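Local atomic coordinates of uncharacterized protein Atu2452 (Agrobacterium tumefaciens, PDB entry 2R8B), a protein that is of unknown function but belongs to the dienelactone hydrolase family of the alpha/beta-hydrolase clan and is probably a serine hydrolase. Residues 64-76 and 93-106. Sequence-based numbering, arbitrary orientation.
Sequences LFVLLHGTGGDEN and SPVGDVSEHGAARF. With SO4 (sulfate ion), chain C.
His69 and Phe106 meet where the loops that follow two neighbouring parallel strands of an alpha/beta-hydrolase-type fold come together, a worked example of how such loops lock side by side. Strands 64-68 and 90-94 belong to one beta-alpha-beta unit, and the imidazole of His69, just beyond the first, is sandwiched. The backbone of Gly73 and Asp74 lies over one face and Phe106 CE1 over the other, 3.5 Å above the plane and off-centre, near the ring's margin. The two rings meet obliquely, their planes at 32°. With CG between the backbone N and the carbonyl carbon (chi1 63°), the imidazole turns its edge to the backbone of Pro94 and Val95, and ND1 makes a weak hydrogen bond to Pro94 O (3.3 Å). Leu68 CD2 reaches both Pro94 CG and Phe106 CZ, crossing the phenyl side chain at about a right angle; Met127 of helix 117-138 touches both Leu68 and Phe106.

Toward helix 75-85, Glu75 runs alongside Val95, bent at chi2 (90°), with CG against Val95 CB. Ser93 OG donates to Glu75 O, tying the chain at Glu75 to the strand that follows helix 75-85. At the other end, the type II turn 70-73 sends Gly72 N to Ala104 O (3.0 Å), a nearly straight bond, and rests Gly72 CA on Ala103 CB. Beside it Thr71 and Arg105 run side by side in the same direction, Thr71 CG2 at the guanidinium edge. Asn150 and Asn153 also bind the sulfate, probably from the crystallisation liquor, that Arg105 grips through two N-H groups, NH1 to O3 (2.7 Å) and NH2 to O2 (2.6 Å).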
loop_
_atom_site.group_PDB
_atom_site.type_symbol
_atom_site.label_atom_id
_atom_site.label_comp_id
_atom_site.label_asym_id
_atom_site.label_seq_id
_atom_site.Cartn_x
_atom_site.Cartn_y
_atom_site.Cartn_z
ATOM N N LEU A 64 9.230 9.337 -2.084
ATOM C CA LEU A 64 9.316 8.004 -2.644
ATOM C C LEU A 64 7.877 7.495 -2.729
ATOM O O LEU A 64 7.217 7.282 -1.703
ATOM C CB LEU A 64 10.078 7.071 -1.693
ATOM C CG LEU A 64 11.073 6.047 -2.226
ATOM C CD1 LEU A 64 10.810 4.746 -1.579
ATOM C CD2 LEU A 64 11.048 5.875 -3.745
ATOM N N PHE A 65 7.373 7.317 -3.938
ATOM C CA PHE A 65 6.015 6.870 -4.066
ATOM C C PHE A 65 6.054 5.410 -4.475
ATOM O O PHE A 65 6.446 5.095 -5.595
ATOM C CB PHE A 65 5.294 7.667 -5.126
ATOM C CG PHE A 65 3.818 7.596 -5.018
ATOM C CD1 PHE A 65 3.212 6.713 -4.152
ATOM C CD2 PHE A 65 3.027 8.412 -5.780
ATOM C CE1 PHE A 65 1.841 6.665 -4.048
ATOM C CE2 PHE A 65 1.650 8.366 -5.686
ATOM C CZ PHE A 65 1.057 7.502 -4.827
ATOM N N VAL A 66 5.666 4.508 -3.584
ATOM C CA VAL A 66 5.610 3.096 -3.954
ATOM C C VAL A 66 4.153 2.677 -4.123
ATOM O O VAL A 66 3.309 3.070 -3.324
ATOM C CB VAL A 66 6.431 2.199 -2.990
ATOM C CG1 VAL A 66 6.168 2.551 -1.564
ATOM C CG2 VAL A 66 6.160 0.734 -3.237
ATOM N N LEU A 67 3.861 1.953 -5.211
ATOM C CA LEU A 67 2.485 1.574 -5.555
ATOM C C LEU A 67 2.442 0.111 -5.838
ATOM O O LEU A 67 3.257 -0.413 -6.590
ATOM C CB LEU A 67 1.963 2.300 -6.778
ATOM C CG LEU A 67 2.117 3.812 -6.911
ATOM C CD1 LEU A 67 3.375 4.094 -7.693
ATOM C CD2 LEU A 67 0.903 4.370 -7.634
ATOM N N LEU A 68 1.442 -0.539 -5.258
ATOM C CA LEU A 68 1.369 -1.968 -5.192
ATOM C C LEU A 68 0.046 -2.494 -5.793
ATOM O O LEU A 68 -1.027 -2.273 -5.239
ATOM C CB LEU A 68 1.521 -2.328 -3.722
ATOM C CG LEU A 68 2.778 -1.698 -3.126
ATOM C CD1 LEU A 68 2.806 -1.789 -1.624
ATOM C CD2 LEU A 68 3.955 -2.399 -3.695
ATOM N N HIS A 69 0.145 -3.192 -6.923
ATOM C CA HIS A 69 -1.001 -3.658 -7.685
ATOM C C HIS A 69 -1.853 -4.658 -6.898
ATOM O O HIS A 69 -1.387 -5.222 -5.915
ATOM C CB HIS A 69 -0.525 -4.333 -8.962
ATOM C CG HIS A 69 0.301 -5.554 -8.715
ATOM N ND1 HIS A 69 1.679 -5.546 -8.779
ATOM C CD2 HIS A 69 -0.052 -6.819 -8.392
ATOM C CE1 HIS A 69 2.139 -6.754 -8.506
ATOM N NE2 HIS A 69 1.109 -7.544 -8.265
ATOM N N GLY A 70 -3.093 -4.876 -7.349
ATOM C CA GLY A 70 -3.938 -5.923 -6.806
ATOM C C GLY A 70 -3.516 -7.281 -7.348
ATOM O O GLY A 70 -2.654 -7.371 -8.229
ATOM N N THR A 71 -4.107 -8.332 -6.810
ATOM C CA THR A 71 -3.976 -9.664 -7.343
ATOM C C THR A 71 -4.255 -9.613 -8.862
ATOM O O THR A 71 -5.257 -9.008 -9.303
ATOM C CB THR A 71 -5.009 -10.648 -6.662
ATOM O OG1 THR A 71 -5.387 -10.162 -5.344
ATOM C CG2 THR A 71 -4.479 -12.074 -6.604
ATOM N N GLY A 72 -3.376 -10.230 -9.656
ATOM C CA GLY A 72 -3.616 -10.352 -11.074
ATOM C C GLY A 72 -3.040 -9.204 -11.876
ATOM O O GLY A 72 -2.877 -9.328 -13.075
ATOM N N GLY A 73 -2.727 -8.083 -11.225
ATOM C CA GLY A 73 -2.124 -6.931 -11.898
ATOM C C GLY A 73 -0.627 -7.099 -12.077
ATOM O O GLY A 73 -0.126 -8.231 -12.086
ATOM N N ASP A 74 0.086 -5.978 -12.230
ATOM C CA ASP A 74 1.550 -5.981 -12.321
ATOM C C ASP A 74 2.147 -4.567 -12.170
ATOM O O ASP A 74 1.461 -3.665 -11.658
ATOM C CB ASP A 74 2.026 -6.668 -13.616
ATOM C CG ASP A 74 1.942 -5.758 -14.851
ATOM O OD1 ASP A 74 1.907 -6.296 -15.978
ATOM O OD2 ASP A 74 1.939 -4.514 -14.717
ATOM N N GLU A 75 3.399 -4.377 -12.628
ATOM C CA GLU A 75 4.134 -3.120 -12.429
ATOM C C GLU A 75 3.595 -1.948 -13.243
ATOM O O GLU A 75 3.856 -0.784 -12.910
ATOM C CB GLU A 75 5.617 -3.267 -12.750
ATOM C CG GLU A 75 6.086 -4.672 -12.804
ATOM C CD GLU A 75 5.958 -5.243 -14.181
ATOM O OE1 GLU A 75 6.287 -4.534 -15.153
ATOM O OE2 GLU A 75 5.527 -6.405 -14.283
ATOM N N ASN A 76 2.862 -2.235 -14.312
ATOM C CA ASN A 76 2.246 -1.152 -15.086
ATOM C C ASN A 76 0.858 -0.727 -14.667
ATOM O O ASN A 76 0.432 0.354 -15.087
ATOM C CB ASN A 76 2.246 -1.440 -16.580
ATOM C CG ASN A 76 3.606 -1.422 -17.144
ATOM O OD1 ASN A 76 4.290 -0.393 -17.127
ATOM N ND2 ASN A 76 4.045 -2.573 -17.631
ATOM N N SER A 93 7.358 0.999 -8.741
ATOM C CA SER A 93 6.200 0.117 -8.885
ATOM C C SER A 93 6.595 -1.322 -9.239
ATOM O O SER A 93 6.904 -1.628 -10.394
ATOM C CB SER A 93 5.206 0.708 -9.885
ATOM O OG SER A 93 4.435 -0.303 -10.485
ATOM N N PRO A 94 6.596 -2.200 -8.225
ATOM C CA PRO A 94 7.037 -3.574 -8.361
ATOM C C PRO A 94 5.910 -4.498 -8.758
ATOM O O PRO A 94 4.722 -4.230 -8.426
ATOM C CB PRO A 94 7.490 -3.932 -6.944
ATOM C CG PRO A 94 6.783 -2.940 -6.036
ATOM C CD PRO A 94 6.142 -1.898 -6.854
ATOM N N VAL A 95 6.275 -5.578 -9.445
ATOM C CA VAL A 95 5.373 -6.722 -9.638
ATOM C C VAL A 95 5.601 -7.665 -8.461
ATOM O O VAL A 95 6.750 -7.894 -8.087
ATOM C CB VAL A 95 5.647 -7.465 -10.981
ATOM C CG1 VAL A 95 7.109 -7.978 -11.043
ATOM C CG2 VAL A 95 4.603 -8.578 -11.240
ATOM N N GLY A 96 4.530 -8.182 -7.868
ATOM C CA GLY A 96 4.658 -9.140 -6.767
ATOM C C GLY A 96 5.412 -10.424 -7.101
ATOM O O GLY A 96 5.551 -10.804 -8.260
ATOM N N ASP A 97 5.892 -11.100 -6.072
ATOM C CA ASP A 97 6.807 -12.210 -6.263
ATOM C C ASP A 97 6.168 -13.563 -6.073
ATOM O O ASP A 97 6.863 -14.573 -6.064
ATOM C CB ASP A 97 7.995 -12.075 -5.317
ATOM C CG ASP A 97 7.583 -11.961 -3.861
ATOM O OD1 ASP A 97 8.490 -11.885 -3.003
ATOM O OD2 ASP A 97 6.365 -11.929 -3.566
ATOM N N VAL A 98 4.852 -13.589 -5.902
ATOM C CA VAL A 98 4.131 -14.856 -5.823
ATOM C C VAL A 98 3.248 -14.949 -7.064
ATOM O O VAL A 98 2.646 -13.964 -7.476
ATOM C CB VAL A 98 3.279 -14.945 -4.526
ATOM C CG1 VAL A 98 2.732 -16.355 -4.341
ATOM C CG2 VAL A 98 4.089 -14.509 -3.304
ATOM N N SER A 99 3.181 -16.116 -7.680
ATOM C CA SER A 99 2.328 -16.270 -8.838
ATOM C C SER A 99 1.260 -17.316 -8.490
ATOM O O SER A 99 1.608 -18.409 -8.078
ATOM C CB SER A 99 3.197 -16.668 -10.025
ATOM O OG SER A 99 2.568 -17.612 -10.860
ATOM N N GLU A 100 -0.027 -16.980 -8.612
ATOM C CA GLU A 100 -1.111 -17.900 -8.234
ATOM C C GLU A 100 -1.721 -18.598 -9.461
ATOM O O GLU A 100 -2.726 -18.121 -10.002
ATOM C CB GLU A 100 -2.184 -17.149 -7.461
ATOM C CG GLU A 100 -2.908 -18.001 -6.435
ATOM C CD GLU A 100 -3.788 -17.165 -5.505
ATOM O OE1 GLU A 100 -3.374 -16.870 -4.358
ATOM O OE2 GLU A 100 -4.891 -16.785 -5.932
ATOM N N HIS A 101 -1.148 -19.753 -9.842
ATOM C CA HIS A 101 -1.128 -20.231 -11.250
ATOM C C HIS A 101 -1.448 -19.058 -12.201
ATOM O O HIS A 101 -2.603 -18.838 -12.566
ATOM C CB HIS A 101 -2.029 -21.479 -11.565
ATOM C CG HIS A 101 -2.741 -22.086 -10.380
ATOM N ND1 HIS A 101 -3.300 -21.332 -9.355
ATOM C CD2 HIS A 101 -3.045 -23.383 -10.104
ATOM C CE1 HIS A 101 -3.872 -22.137 -8.478
ATOM N NE2 HIS A 101 -3.740 -23.387 -8.913
ATOM N N GLY A 102 -0.438 -18.279 -12.566
ATOM C CA GLY A 102 -0.676 -17.117 -13.415
ATOM C C GLY A 102 -0.685 -15.783 -12.685
ATOM O O GLY A 102 0.281 -15.031 -12.771
ATOM N N ALA A 103 -1.772 -15.486 -11.967
ATOM C CA ALA A 103 -1.938 -14.165 -11.319
ATOM C C ALA A 103 -0.870 -13.815 -10.240
ATOM O O ALA A 103 -0.681 -14.535 -9.253
ATOM C CB ALA A 103 -3.355 -13.995 -10.787
ATOM N N ALA A 104 -0.168 -12.706 -10.448
ATOM C CA ALA A 104 0.866 -12.296 -9.509
ATOM C C ALA A 104 0.293 -11.592 -8.262
ATOM O O ALA A 104 -0.680 -10.818 -8.362
ATOM C CB ALA A 104 1.868 -11.428 -10.206
ATOM N N ARG A 105 0.878 -11.878 -7.094
ATOM C CA ARG A 105 0.502 -11.213 -5.829
ATOM C C ARG A 105 1.713 -11.035 -4.961
ATOM O O ARG A 105 2.785 -11.552 -5.294
ATOM C CB ARG A 105 -0.606 -11.943 -5.049
ATOM C CG ARG A 105 -0.686 -13.454 -5.250
ATOM C CD ARG A 105 -1.953 -14.079 -4.701
ATOM N NE ARG A 105 -2.019 -13.867 -3.265
ATOM C CZ ARG A 105 -2.968 -13.159 -2.644
ATOM N NH1 ARG A 105 -2.916 -13.001 -1.318
ATOM N NH2 ARG A 105 -3.982 -12.623 -3.336
ATOM N N PHE A 106 1.534 -10.302 -3.862
ATOM C CA PHE A 106 2.628 -9.992 -2.964
ATOM C C PHE A 106 2.887 -10.940 -1.781
ATOM O O PHE A 106 3.853 -10.709 -1.030
ATOM C CB PHE A 106 2.480 -8.579 -2.437
ATOM C CG PHE A 106 2.805 -7.547 -3.442
ATOM C CD1 PHE A 106 1.789 -6.905 -4.148
ATOM C CD2 PHE A 106 4.138 -7.235 -3.729
ATOM C CE1 PHE A 106 2.085 -5.936 -5.136
ATOM C CE2 PHE A 106 4.452 -6.287 -4.697
ATOM C CZ PHE A 106 3.413 -5.633 -5.401
HETATM S S SO4 C . -5.307 -10.701 -0.439
HETATM O O1 SO4 C . -4.384 -9.762 0.186
HETATM O O2 SO4 C . -5.034 -10.722 -1.871
HETATM O O3 SO4 C . -5.012 -12.035 0.081
HETATM O O4 SO4 C . -6.726 -10.334 -0.239
#